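Local atomic coordinates of DNA repair protein RAD2 (Saccharomyces cerevisiae, PDB entry 4Q10), a protein that cuts single-stranded DNA as a metal-dependent endonuclease, making the incision needed for excision repair of DNA damaged by ultraviolet light, bulky adducts or cross-links. Residues K24-D29 and G187-D192; T12-R17 and F216-S221; I234-L239 and S255-I260; D229-I234 and M312-Y317. All coordinates share one frame; numbering follows the deposited sequence.

Contact 1: K24-D29 and G187-D192; sequences KRMAVD and GIITDD. With CA (calcium ion), chain E.
Met-26, Val-28 and Ile-189 form the compact half of a parallel strand pair, in which strand 25-29 of the N-domain lies beside strand 188-189 of the I-domain. Ala-27 is tied through both its N and its O: its N donates to Gly-187 O, and its O receives Ile-189 N at 2.8 Å in a nearly straight bond (175°). Asp-29 N continues the ladder to Ile-189 O. The CG1 branch of Ile-189 stands beside its own backbone N (chi1 -59°), which wedges CD1 between Met-26 CE and Val-28 CG2, 3.7 Å from each. On the opposite sheet face Ala-27 and Ile-188 pack against helix 172-181.

Past strand 188-189 the packing gives way to polar contacts, with Asp-191 exposed to solvent, although Thr-190 and Asp-29 remain buried. Thr-190 OG1 donates to Asp-29 OD2 at 2.8 Å, on its anti side, while accepting from Asp-192 N in an ST turn; water 1 donates to the same carboxylate oxygen. Asp-192 grips calcium with OD1 at 2.6 Å and OD2 at 2.4 Å, alongside Glu-173 and Asp-194. Calcium probably stands in for magnesium; Thr-190 would then be a second-shell residue that probably helps orient Asp-29, a magnesium ligand by analogy with relatives.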
# COMPACT_ATOMS: atom_id res chain seq x y z
N LYS A 24 -14.83 -0.65 -40.26
CA LYS A 24 -13.87 -1.56 -39.67
C LYS A 24 -14.62 -2.74 -39.06
O LYS A 24 -15.55 -2.56 -38.26
CB LYS A 24 -13.07 -0.82 -38.59
CG LYS A 24 -11.85 -1.55 -38.10
CD LYS A 24 -10.85 -0.57 -37.50
CE LYS A 24 -10.15 0.24 -38.57
NZ LYS A 24 -9.42 1.39 -37.97
N ARG A 25 -14.26 -3.96 -39.45
CA ARG A 25 -14.81 -5.10 -38.73
C ARG A 25 -14.02 -5.34 -37.44
O ARG A 25 -12.79 -5.18 -37.42
CB ARG A 25 -14.87 -6.35 -39.62
CG ARG A 25 -13.60 -6.67 -40.36
CD ARG A 25 -13.82 -6.66 -41.88
NE ARG A 25 -13.45 -7.94 -42.50
CZ ARG A 25 -12.20 -8.37 -42.66
NH1 ARG A 25 -11.97 -9.55 -43.23
NH2 ARG A 25 -11.16 -7.64 -42.24
N MET A 26 -14.73 -5.68 -36.38
CA MET A 26 -14.14 -5.92 -35.07
C MET A 26 -14.63 -7.23 -34.46
O MET A 26 -15.81 -7.54 -34.50
CB MET A 26 -14.52 -4.81 -34.09
CG MET A 26 -14.74 -3.47 -34.71
SD MET A 26 -13.23 -2.56 -34.99
CE MET A 26 -12.81 -2.05 -33.32
N ALA A 27 -13.71 -8.00 -33.87
CA ALA A 27 -14.11 -9.08 -32.99
C ALA A 27 -14.52 -8.48 -31.64
O ALA A 27 -13.72 -7.82 -30.98
CB ALA A 27 -12.98 -10.08 -32.81
N VAL A 28 -15.77 -8.68 -31.25
CA VAL A 28 -16.25 -8.16 -29.98
C VAL A 28 -16.30 -9.28 -28.95
O VAL A 28 -17.01 -10.27 -29.12
CB VAL A 28 -17.63 -7.46 -30.14
CG1 VAL A 28 -18.40 -7.40 -28.82
CG2 VAL A 28 -17.44 -6.07 -30.72
N ASP A 29 -15.51 -9.13 -27.89
CA ASP A 29 -15.43 -10.13 -26.84
C ASP A 29 -16.56 -9.86 -25.86
O ASP A 29 -16.52 -8.90 -25.09
CB ASP A 29 -14.06 -10.06 -26.14
CG ASP A 29 -14.00 -10.87 -24.83
OD1 ASP A 29 -14.49 -12.02 -24.79
OD2 ASP A 29 -13.46 -10.33 -23.84
N GLY A 187 -9.67 -5.41 -36.01
CA GLY A 187 -9.60 -4.88 -34.67
C GLY A 187 -10.26 -5.82 -33.69
O GLY A 187 -11.10 -6.64 -34.07
N ILE A 188 -9.85 -5.72 -32.42
CA ILE A 188 -10.43 -6.54 -31.36
C ILE A 188 -10.88 -5.68 -30.18
O ILE A 188 -10.10 -4.89 -29.63
CB ILE A 188 -9.45 -7.59 -30.85
CG1 ILE A 188 -8.96 -8.47 -32.00
CG2 ILE A 188 -10.12 -8.45 -29.79
CD1 ILE A 188 -8.08 -9.62 -31.55
N ILE A 189 -12.14 -5.84 -29.80
CA ILE A 189 -12.72 -5.06 -28.71
C ILE A 189 -12.84 -5.93 -27.47
O ILE A 189 -13.61 -6.89 -27.43
CB ILE A 189 -14.11 -4.51 -29.10
CG1 ILE A 189 -13.99 -3.62 -30.35
CG2 ILE A 189 -14.74 -3.74 -27.95
CD1 ILE A 189 -15.31 -3.03 -30.82
N THR A 190 -12.06 -5.58 -26.46
CA THR A 190 -12.08 -6.34 -25.22
C THR A 190 -11.46 -5.53 -24.10
O THR A 190 -10.79 -4.53 -24.34
CB THR A 190 -11.32 -7.66 -25.37
OG1 THR A 190 -11.49 -8.44 -24.18
CG2 THR A 190 -9.84 -7.41 -25.63
N ASP A 191 -11.72 -5.97 -22.87
CA ASP A 191 -11.12 -5.35 -21.69
C ASP A 191 -10.27 -6.39 -20.96
O ASP A 191 -9.73 -6.12 -19.90
CB ASP A 191 -12.21 -4.79 -20.77
CG ASP A 191 -12.59 -3.35 -21.12
OD1 ASP A 191 -12.25 -2.90 -22.24
OD2 ASP A 191 -13.23 -2.68 -20.28
N ASP A 192 -10.16 -7.57 -21.57
CA ASP A 192 -9.42 -8.68 -21.00
C ASP A 192 -7.98 -8.67 -21.53
O ASP A 192 -7.78 -8.68 -22.75
CB ASP A 192 -10.10 -10.00 -21.37
CG ASP A 192 -9.62 -11.17 -20.54
OD1 ASP A 192 -10.20 -11.41 -19.46
OD2 ASP A 192 -8.68 -11.85 -20.97
CA CA E . -9.46 -13.83 -19.85
O HOH W 1 -13.37 -8.85 -21.78
O HOH W 2 -10.55 -16.06 -19.62

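Contact 2: T12-R17 and F216-S221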
# COMPACT_ATOMS: atom_id res chain seq x y z
N THR A 12 1.48 2.81 -23.00
CA THR A 12 1.60 2.70 -24.46
C THR A 12 0.25 2.93 -25.16
O THR A 12 0.17 2.96 -26.39
CB THR A 12 2.14 1.33 -24.90
OG1 THR A 12 1.27 0.30 -24.41
CG2 THR A 12 3.54 1.11 -24.35
N ALA A 13 -0.81 3.05 -24.36
CA ALA A 13 -2.14 3.37 -24.86
C ALA A 13 -2.10 4.62 -25.70
O ALA A 13 -1.36 5.57 -25.39
CB ALA A 13 -3.10 3.57 -23.71
N ARG A 14 -2.90 4.61 -26.76
CA ARG A 14 -3.05 5.76 -27.64
C ARG A 14 -4.54 5.98 -27.88
O ARG A 14 -5.28 5.02 -28.10
CB ARG A 14 -2.35 5.51 -28.98
CG ARG A 14 -0.89 5.85 -29.01
CD ARG A 14 -0.29 5.50 -30.37
NE ARG A 14 -0.24 4.06 -30.61
CZ ARG A 14 0.02 3.50 -31.79
NH1 ARG A 14 0.04 2.18 -31.91
NH2 ARG A 14 0.25 4.26 -32.85
N PRO A 15 -4.98 7.24 -27.82
CA PRO A 15 -6.40 7.56 -28.04
C PRO A 15 -6.82 7.39 -29.50
O PRO A 15 -5.98 7.46 -30.40
CB PRO A 15 -6.49 9.03 -27.63
CG PRO A 15 -5.12 9.57 -27.90
CD PRO A 15 -4.18 8.44 -27.54
N VAL A 16 -8.10 7.15 -29.73
CA VAL A 16 -8.60 6.99 -31.09
C VAL A 16 -9.98 7.64 -31.26
O VAL A 16 -10.89 7.41 -30.46
CB VAL A 16 -8.64 5.51 -31.52
CG1 VAL A 16 -9.46 4.67 -30.54
CG2 VAL A 16 -9.15 5.37 -32.95
N ARG A 17 -10.11 8.45 -32.31
CA ARG A 17 -11.39 9.07 -32.64
C ARG A 17 -12.40 8.02 -33.11
O ARG A 17 -12.17 7.35 -34.12
CB ARG A 17 -11.20 10.14 -33.72
N PHE A 216 -6.46 2.64 -27.85
CA PHE A 216 -5.86 1.70 -28.79
C PHE A 216 -4.59 1.08 -28.22
O PHE A 216 -3.73 1.78 -27.69
CB PHE A 216 -5.52 2.38 -30.11
CG PHE A 216 -4.95 1.45 -31.14
CD1 PHE A 216 -5.76 0.52 -31.77
CD2 PHE A 216 -3.61 1.50 -31.49
CE1 PHE A 216 -5.25 -0.34 -32.72
CE2 PHE A 216 -3.09 0.64 -32.44
CZ PHE A 216 -3.92 -0.29 -33.06
N TYR A 217 -4.46 -0.24 -28.35
CA TYR A 217 -3.28 -0.96 -27.90
C TYR A 217 -2.85 -1.96 -28.96
O TYR A 217 -3.70 -2.62 -29.55
CB TYR A 217 -3.56 -1.74 -26.61
CG TYR A 217 -3.78 -0.92 -25.37
CD1 TYR A 217 -2.72 -0.60 -24.52
CD2 TYR A 217 -5.05 -0.49 -25.02
CE1 TYR A 217 -2.93 0.15 -23.36
CE2 TYR A 217 -5.26 0.26 -23.87
CZ TYR A 217 -4.21 0.57 -23.04
OH TYR A 217 -4.43 1.32 -21.90
N ASP A 218 -1.54 -2.10 -29.18
CA ASP A 218 -1.03 -3.04 -30.17
C ASP A 218 0.32 -3.62 -29.74
O ASP A 218 1.08 -2.98 -29.03
CB ASP A 218 -0.89 -2.34 -31.53
CG ASP A 218 0.20 -1.29 -31.54
OD1 ASP A 218 0.06 -0.27 -30.83
OD2 ASP A 218 1.22 -1.48 -32.23
N ALA A 219 0.61 -4.84 -30.21
CA ALA A 219 1.86 -5.53 -29.86
C ALA A 219 3.13 -4.78 -30.26
O ALA A 219 4.15 -4.88 -29.59
CB ALA A 219 1.87 -6.93 -30.43
N GLU A 220 3.07 -4.02 -31.34
CA GLU A 220 4.23 -3.24 -31.77
C GLU A 220 4.62 -2.24 -30.68
O GLU A 220 5.77 -2.22 -30.23
CB GLU A 220 3.93 -2.50 -33.08
CG GLU A 220 4.83 -2.92 -34.23
CD GLU A 220 4.88 -4.42 -34.42
N SER A 221 3.66 -1.44 -30.24
CA SER A 221 3.92 -0.38 -29.28
C SER A 221 4.43 -0.93 -27.96
O SER A 221 5.29 -0.33 -27.32
CB SER A 221 2.67 0.45 -29.04
OG SER A 221 2.16 0.90 -30.27
O HOH W 3 -1.18 1.72 -28.83
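Arg-14 and Phe-216 make an antiparallel hydrogen-bonded pair at one edge of the central sheet, where the short strand 14-15 of the N-domain lines up with strand 215-217 of the I-domain. Both backbone bonds of the pair are made: Arg-14 N to Phe-216 O at 3.1 Å, and Phe-216 N to Arg-14 O at 2.7 Å. Beyond the strands the contact is carried by the Arg-14 side chain. A bend at chi3 (-68°) turns its guanidinium toward Asp-218, and NH1 forms a salt bridge with OD1 of that residue at 2.7 Å. The oxygen lies in the guanidinium plane, yet the nitrogen comes from above the carboxylate, the two planes being 53° apart. Phe-216 CD2 covers one guanidinium face, whereas NH1 sits at the edge of the phenyl ring. Asp-218 is also the N-cap of helix 219-226, its OD2 accepting from Ser-221 N at 3.1 Å. Exchanging Asp-218 for an alanine would probably leave Arg-14 without its counter-charge and Ser-221 N without its cap. Ala-13 rests its CA over one face of the Tyr-217 ring. Around this edge, Tyr-217 bonds through its backbone to Ile-203 of strand 203-205 and meets the ring of Trp-6 from helix 5-9, while Thr-12 packs on Ile-222, Leu-225 and Leu-226 of helix 219-226.

Contact 3: I234-L239 and S255-I260; sequences IELAQL and SSIEVI. With K (potassium ion), chain F; nucleotides of chain C.
Leu-239 does two unlike jobs at once: its side chain packs against Ser-256 of the partner helix, while its carbonyl O binds a potassium ion at 2.9 Å. The ion is completed by waters 4 and 5, by the carbonyl oxygens of Leu-240, Leu-248 and Met-251, and by a DNA phosphate, so a main-chain cage at the end of helix 230-240 is tied directly to the nucleic acid.

Between the helices themselves the contact is apolar. Their axes come within 9.7 Å and make an angle of 130°, close enough for leucine and isoleucine branches to mesh. Leu-236 puts CD2 against Ile-260 CG1 at 3.7 Å and also over the backbone of Ser-256. Leu-239 brings CB to within 3.6 Å of Ser-256 OG, and its CD1 continues outward toward Val-259 CG1. At the far end Glu-235 touches Ile-260 CD1 chiefly with its CB, at 4.1 Å, while its carboxylate accepts from Leu-266 N through OE1. The hydroxyl of Ser-256, kept beside its own backbone N (chi1 -51°), bonds to Gly-252 O, which lets the serine face the leucines with its polar atom satisfied.

One residue earlier, Ser-255 N donates to OP1 of DT12 of chain C at 2.7 Å, and Ser-255 OG donates to the same oxygen. Because Ser-255 lies in the first turn of helix 253-263, the phosphate probably gains from the positive end of the helix. Two helices, a potassium-binding turn and a phosphate-binding helix start characterise the helix-three-turn-helix (H3TH) DNA-binding module, also called H2TH, of the XPG/RAD2 nucleases.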
# COMPACT_ATOMS: atom_id res chain seq x y z
N ILE A 234 4.10 -13.70 -21.90
CA ILE A 234 3.71 -15.01 -21.38
C ILE A 234 4.46 -15.29 -20.08
O ILE A 234 3.94 -15.95 -19.17
CB ILE A 234 3.97 -16.14 -22.41
CG1 ILE A 234 2.94 -16.07 -23.54
CG2 ILE A 234 3.96 -17.52 -21.74
CD1 ILE A 234 3.11 -17.16 -24.58
N GLU A 235 5.67 -14.75 -19.98
CA GLU A 235 6.47 -14.92 -18.78
C GLU A 235 6.07 -13.94 -17.67
O GLU A 235 5.95 -14.35 -16.52
CB GLU A 235 7.97 -14.95 -19.10
CG GLU A 235 8.37 -16.29 -19.72
CD GLU A 235 9.87 -16.54 -19.80
OE1 GLU A 235 10.67 -15.60 -19.60
OE2 GLU A 235 10.24 -17.71 -20.05
N LEU A 236 5.83 -12.67 -18.01
CA LEU A 236 5.28 -11.72 -17.03
C LEU A 236 4.11 -12.30 -16.24
O LEU A 236 4.06 -12.21 -15.02
CB LEU A 236 4.81 -10.42 -17.69
CG LEU A 236 5.87 -9.34 -17.82
CD1 LEU A 236 5.25 -8.03 -18.35
CD2 LEU A 236 6.58 -9.13 -16.48
N ALA A 237 3.17 -12.91 -16.96
CA ALA A 237 2.03 -13.56 -16.32
C ALA A 237 2.47 -14.54 -15.24
O ALA A 237 1.89 -14.56 -14.16
CB ALA A 237 1.15 -14.25 -17.36
N GLN A 238 3.50 -15.33 -15.52
CA GLN A 238 3.95 -16.32 -14.53
C GLN A 238 4.53 -15.71 -13.25
O GLN A 238 4.68 -16.38 -12.23
CB GLN A 238 4.92 -17.32 -15.16
CG GLN A 238 4.21 -18.42 -15.94
CD GLN A 238 5.15 -19.17 -16.85
OE1 GLN A 238 5.59 -20.28 -16.54
NE2 GLN A 238 5.47 -18.57 -18.00
N LEU A 239 4.83 -14.41 -13.32
CA LEU A 239 5.22 -13.63 -12.16
C LEU A 239 3.99 -12.99 -11.53
O LEU A 239 3.72 -13.17 -10.35
CB LEU A 239 6.23 -12.55 -12.57
CG LEU A 239 7.55 -13.07 -13.14
CD1 LEU A 239 8.50 -11.94 -13.50
CD2 LEU A 239 8.20 -14.02 -12.16
N SER A 255 7.96 -4.98 -9.89
CA SER A 255 9.06 -5.93 -9.69
C SER A 255 9.19 -6.91 -10.86
O SER A 255 10.31 -7.32 -11.22
CB SER A 255 8.87 -6.70 -8.39
OG SER A 255 8.35 -5.86 -7.39
N SER A 256 8.05 -7.28 -11.45
CA SER A 256 8.02 -8.26 -12.52
C SER A 256 8.64 -7.69 -13.77
O SER A 256 9.31 -8.40 -14.52
CB SER A 256 6.61 -8.74 -12.77
OG SER A 256 6.01 -9.15 -11.55
N ILE A 257 8.44 -6.40 -13.99
CA ILE A 257 9.15 -5.70 -15.04
C ILE A 257 10.65 -5.59 -14.72
O ILE A 257 11.50 -5.75 -15.61
CB ILE A 257 8.51 -4.32 -15.32
CG1 ILE A 257 7.29 -4.47 -16.25
CG2 ILE A 257 9.52 -3.36 -15.92
CD1 ILE A 257 7.62 -4.35 -17.75
N GLU A 258 10.99 -5.36 -13.45
CA GLU A 258 12.40 -5.30 -13.06
C GLU A 258 13.08 -6.64 -13.33
O GLU A 258 14.17 -6.68 -13.91
CB GLU A 258 12.55 -4.95 -11.58
CG GLU A 258 12.33 -3.49 -11.23
CD GLU A 258 12.14 -3.31 -9.73
OE1 GLU A 258 12.06 -4.33 -9.01
OE2 GLU A 258 12.07 -2.14 -9.27
N VAL A 259 12.44 -7.72 -12.91
CA VAL A 259 12.99 -9.05 -13.15
C VAL A 259 13.20 -9.37 -14.64
O VAL A 259 14.31 -9.76 -15.02
CB VAL A 259 12.20 -10.16 -12.45
CG1 VAL A 259 12.65 -11.53 -12.94
CG2 VAL A 259 12.40 -10.07 -10.95
N ILE A 260 12.19 -9.20 -15.48
CA ILE A 260 12.36 -9.49 -16.91
C ILE A 260 13.49 -8.66 -17.56
O ILE A 260 14.28 -9.20 -18.35
CB ILE A 260 11.05 -9.34 -17.71
CG1 ILE A 260 9.97 -10.29 -17.19
CG2 ILE A 260 11.31 -9.59 -19.21
CD1 ILE A 260 10.05 -11.72 -17.75
K K F . 2.33 -11.96 -8.16
P DT C 12 5.13 -4.21 -7.34
OP1 DT C 12 6.04 -5.16 -8.03
OP2 DT C 12 4.28 -3.28 -8.13
O5' DT C 12 4.21 -5.04 -6.34
C5' DT C 12 4.84 -5.89 -5.39
C4' DT C 12 3.90 -6.34 -4.29
O4' DT C 12 3.46 -5.22 -3.50
C3' DT C 12 2.62 -7.03 -4.75
O3' DT C 12 2.78 -8.45 -4.67
C2' DT C 12 1.55 -6.52 -3.78
C1' DT C 12 2.34 -5.68 -2.78
N1 DT C 12 1.58 -4.53 -2.21
C2 DT C 12 1.21 -4.59 -0.88
O2 DT C 12 1.47 -5.54 -0.16
N3 DT C 12 0.52 -3.50 -0.43
C4 DT C 12 0.17 -2.38 -1.15
O4 DT C 12 -0.45 -1.45 -0.64
C5 DT C 12 0.59 -2.37 -2.53
C7 DT C 12 0.27 -1.21 -3.42
C6 DT C 12 1.27 -3.44 -2.99
O HOH W 4 0.91 -14.18 -7.42
O HOH W 5 0.47 -9.97 -8.43

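Contact 4: D229-I234 and M312-Y317; sequences DRKNMI and MVYDAY
Ile-234 supplies most of the apolar packing, lodging its two branches against two tyrosines one helical turn apart. Its CD1 reaches Tyr-317 CB at 3.5 Å, the two side chains running antiparallel alongside each other, while CG2 meets Tyr-314 CD1 at 4.1 Å across a nearly perpendicular approach. Tyr-314 is touched a second time by the aliphatic part of Lys-231, whose CD lies 3.7 Å from CE1. The axes of the two segments approach to 10.7 Å at an angle of 124° between their directions, so the side chains bridge the interval.

Helix 230-240, the first helix of the DNA-binding H3TH module, is started by a capping box: Asn-232 N donates to Asp-229 OD1 at 2.9 Å, and Asp-229 N donates back to Asn-232 OD1 at 3.1 Å.

The polar link between the helices is made by Arg-230. With chi1 extended (176°) and a bend at chi2 (76°), its guanidinium swings to the end of helix 311-318, where NH1 donates to Tyr-317 O at 3.0 Å. That oxygen lies near the guanidinium plane, although the donor stands above the carbonyl plane. Arg-230 NE bonds to Leu-197 O as well; a methionine in its place would probably leave the carbonyls of Leu-197 and Tyr-317 without this donor, and remove one polar tie between helices 194-197 and 311-318. The Tyr-317 hydroxyl bonds to Ser-242 OG, and its ring meets those of Phe-198 and Tyr-244.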
# COMPACT_ATOMS: atom_id res chain seq x y z
N ASP A 229 8.17 -8.72 -25.72
CA ASP A 229 7.63 -9.45 -26.86
C ASP A 229 6.68 -10.55 -26.40
O ASP A 229 6.35 -10.64 -25.21
CB ASP A 229 8.76 -10.02 -27.73
CG ASP A 229 9.61 -11.08 -27.03
OD1 ASP A 229 9.24 -11.59 -25.94
OD2 ASP A 229 10.66 -11.42 -27.60
N ARG A 230 6.25 -11.39 -27.33
CA ARG A 230 5.25 -12.40 -27.01
C ARG A 230 5.72 -13.28 -25.83
O ARG A 230 4.97 -13.50 -24.88
CB ARG A 230 4.91 -13.24 -28.25
CG ARG A 230 3.95 -14.40 -28.00
CD ARG A 230 2.52 -13.90 -27.86
NE ARG A 230 1.56 -15.01 -27.78
CZ ARG A 230 1.24 -15.79 -28.80
NH1 ARG A 230 0.36 -16.77 -28.63
NH2 ARG A 230 1.81 -15.61 -29.98
N LYS A 231 6.97 -13.74 -25.89
CA LYS A 231 7.56 -14.58 -24.85
C LYS A 231 7.64 -13.83 -23.51
O LYS A 231 7.41 -14.41 -22.46
CB LYS A 231 8.95 -15.05 -25.28
CG LYS A 231 9.69 -15.86 -24.23
CD LYS A 231 9.48 -17.35 -24.42
CE LYS A 231 10.22 -18.16 -23.33
NZ LYS A 231 11.67 -17.78 -23.20
N ASN A 232 7.98 -12.55 -23.57
CA ASN A 232 8.04 -11.70 -22.39
C ASN A 232 6.71 -11.57 -21.67
O ASN A 232 6.65 -11.54 -20.44
CB ASN A 232 8.52 -10.30 -22.77
CG ASN A 232 9.98 -10.25 -23.06
OD1 ASN A 232 10.46 -9.35 -23.76
ND2 ASN A 232 10.72 -11.23 -22.53
N MET A 233 5.63 -11.48 -22.43
CA MET A 233 4.34 -11.29 -21.80
C MET A 233 3.86 -12.60 -21.19
O MET A 233 3.31 -12.61 -20.09
CB MET A 233 3.33 -10.71 -22.79
CG MET A 233 3.76 -9.35 -23.31
SD MET A 233 2.57 -8.62 -24.42
CE MET A 233 2.46 -9.93 -25.65
N ILE A 234 4.10 -13.70 -21.90
CA ILE A 234 3.71 -15.01 -21.38
C ILE A 234 4.46 -15.29 -20.08
O ILE A 234 3.94 -15.95 -19.17
CB ILE A 234 3.97 -16.14 -22.41
CG1 ILE A 234 2.94 -16.07 -23.54
CG2 ILE A 234 3.96 -17.52 -21.74
CD1 ILE A 234 3.11 -17.16 -24.58
N MET A 312 3.63 -25.84 -19.77
CA MET A 312 2.18 -25.93 -19.98
C MET A 312 1.54 -24.55 -20.09
O MET A 312 0.60 -24.38 -20.86
CB MET A 312 1.50 -26.72 -18.86
CG MET A 312 1.97 -28.16 -18.76
SD MET A 312 1.80 -29.06 -20.31
CE MET A 312 0.05 -29.44 -20.29
N VAL A 313 2.03 -23.58 -19.32
CA VAL A 313 1.47 -22.24 -19.39
C VAL A 313 1.82 -21.63 -20.73
O VAL A 313 0.99 -21.02 -21.38
CB VAL A 313 2.00 -21.32 -18.29
CG1 VAL A 313 1.55 -19.88 -18.57
CG2 VAL A 313 1.52 -21.79 -16.91
N TYR A 314 3.08 -21.81 -21.12
CA TYR A 314 3.58 -21.37 -22.41
C TYR A 314 2.70 -21.94 -23.53
O TYR A 314 2.03 -21.20 -24.24
CB TYR A 314 5.03 -21.82 -22.58
CG TYR A 314 5.67 -21.40 -23.88
CD1 TYR A 314 6.20 -20.12 -24.03
CD2 TYR A 314 5.76 -22.28 -24.96
CE1 TYR A 314 6.80 -19.73 -25.22
CE2 TYR A 314 6.37 -21.90 -26.15
CZ TYR A 314 6.88 -20.62 -26.27
OH TYR A 314 7.47 -20.22 -27.44
N ASP A 315 2.68 -23.26 -23.64
CA ASP A 315 1.88 -23.95 -24.64
C ASP A 315 0.41 -23.52 -24.66
O ASP A 315 -0.19 -23.40 -25.73
CB ASP A 315 1.95 -25.45 -24.42
CG ASP A 315 1.53 -26.24 -25.64
OD1 ASP A 315 1.43 -25.62 -26.72
OD2 ASP A 315 1.30 -27.46 -25.53
N ALA A 316 -0.16 -23.29 -23.49
CA ALA A 316 -1.57 -22.94 -23.40
C ALA A 316 -1.83 -21.55 -23.98
O ALA A 316 -2.93 -21.27 -24.46
CB ALA A 316 -2.05 -23.01 -21.97
N TYR A 317 -0.81 -20.70 -23.93
CA TYR A 317 -0.93 -19.36 -24.50
C TYR A 317 -0.53 -19.32 -25.98
O TYR A 317 -1.10 -18.55 -26.75
CB TYR A 317 -0.09 -18.35 -23.72
CG TYR A 317 -0.73 -17.80 -22.47
CD1 TYR A 317 -1.92 -17.07 -22.54
CD2 TYR A 317 -0.14 -17.97 -21.23
CE1 TYR A 317 -2.50 -16.55 -21.40
CE2 TYR A 317 -0.71 -17.45 -20.08
CZ TYR A 317 -1.89 -16.74 -20.17
OH TYR A 317 -2.46 -16.23 -19.03

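Contacts 1 and 2 both join the N-domain to the I-domain within one mixed sheet, their centres 13 Å apart; the segments of contact 1 fall, along the chain, between those of contact 2. Contacts 3 and 4 come later in sequence and share helix 230-240 and Ile-234; their centres lie 11 Å apart, and Ile-260 of one packs on Asn-232 of the other. Contact 3 is enclosed by the segments of contact 4, whose helix 311-318 lies C-terminal to the H3TH module. The sheet with the metal site and the DNA-binding module thus lie in one chain, joined in sequence through helix 219-226, which begins in contact 2, with contacts 1 and 3 26 Å apart between centres.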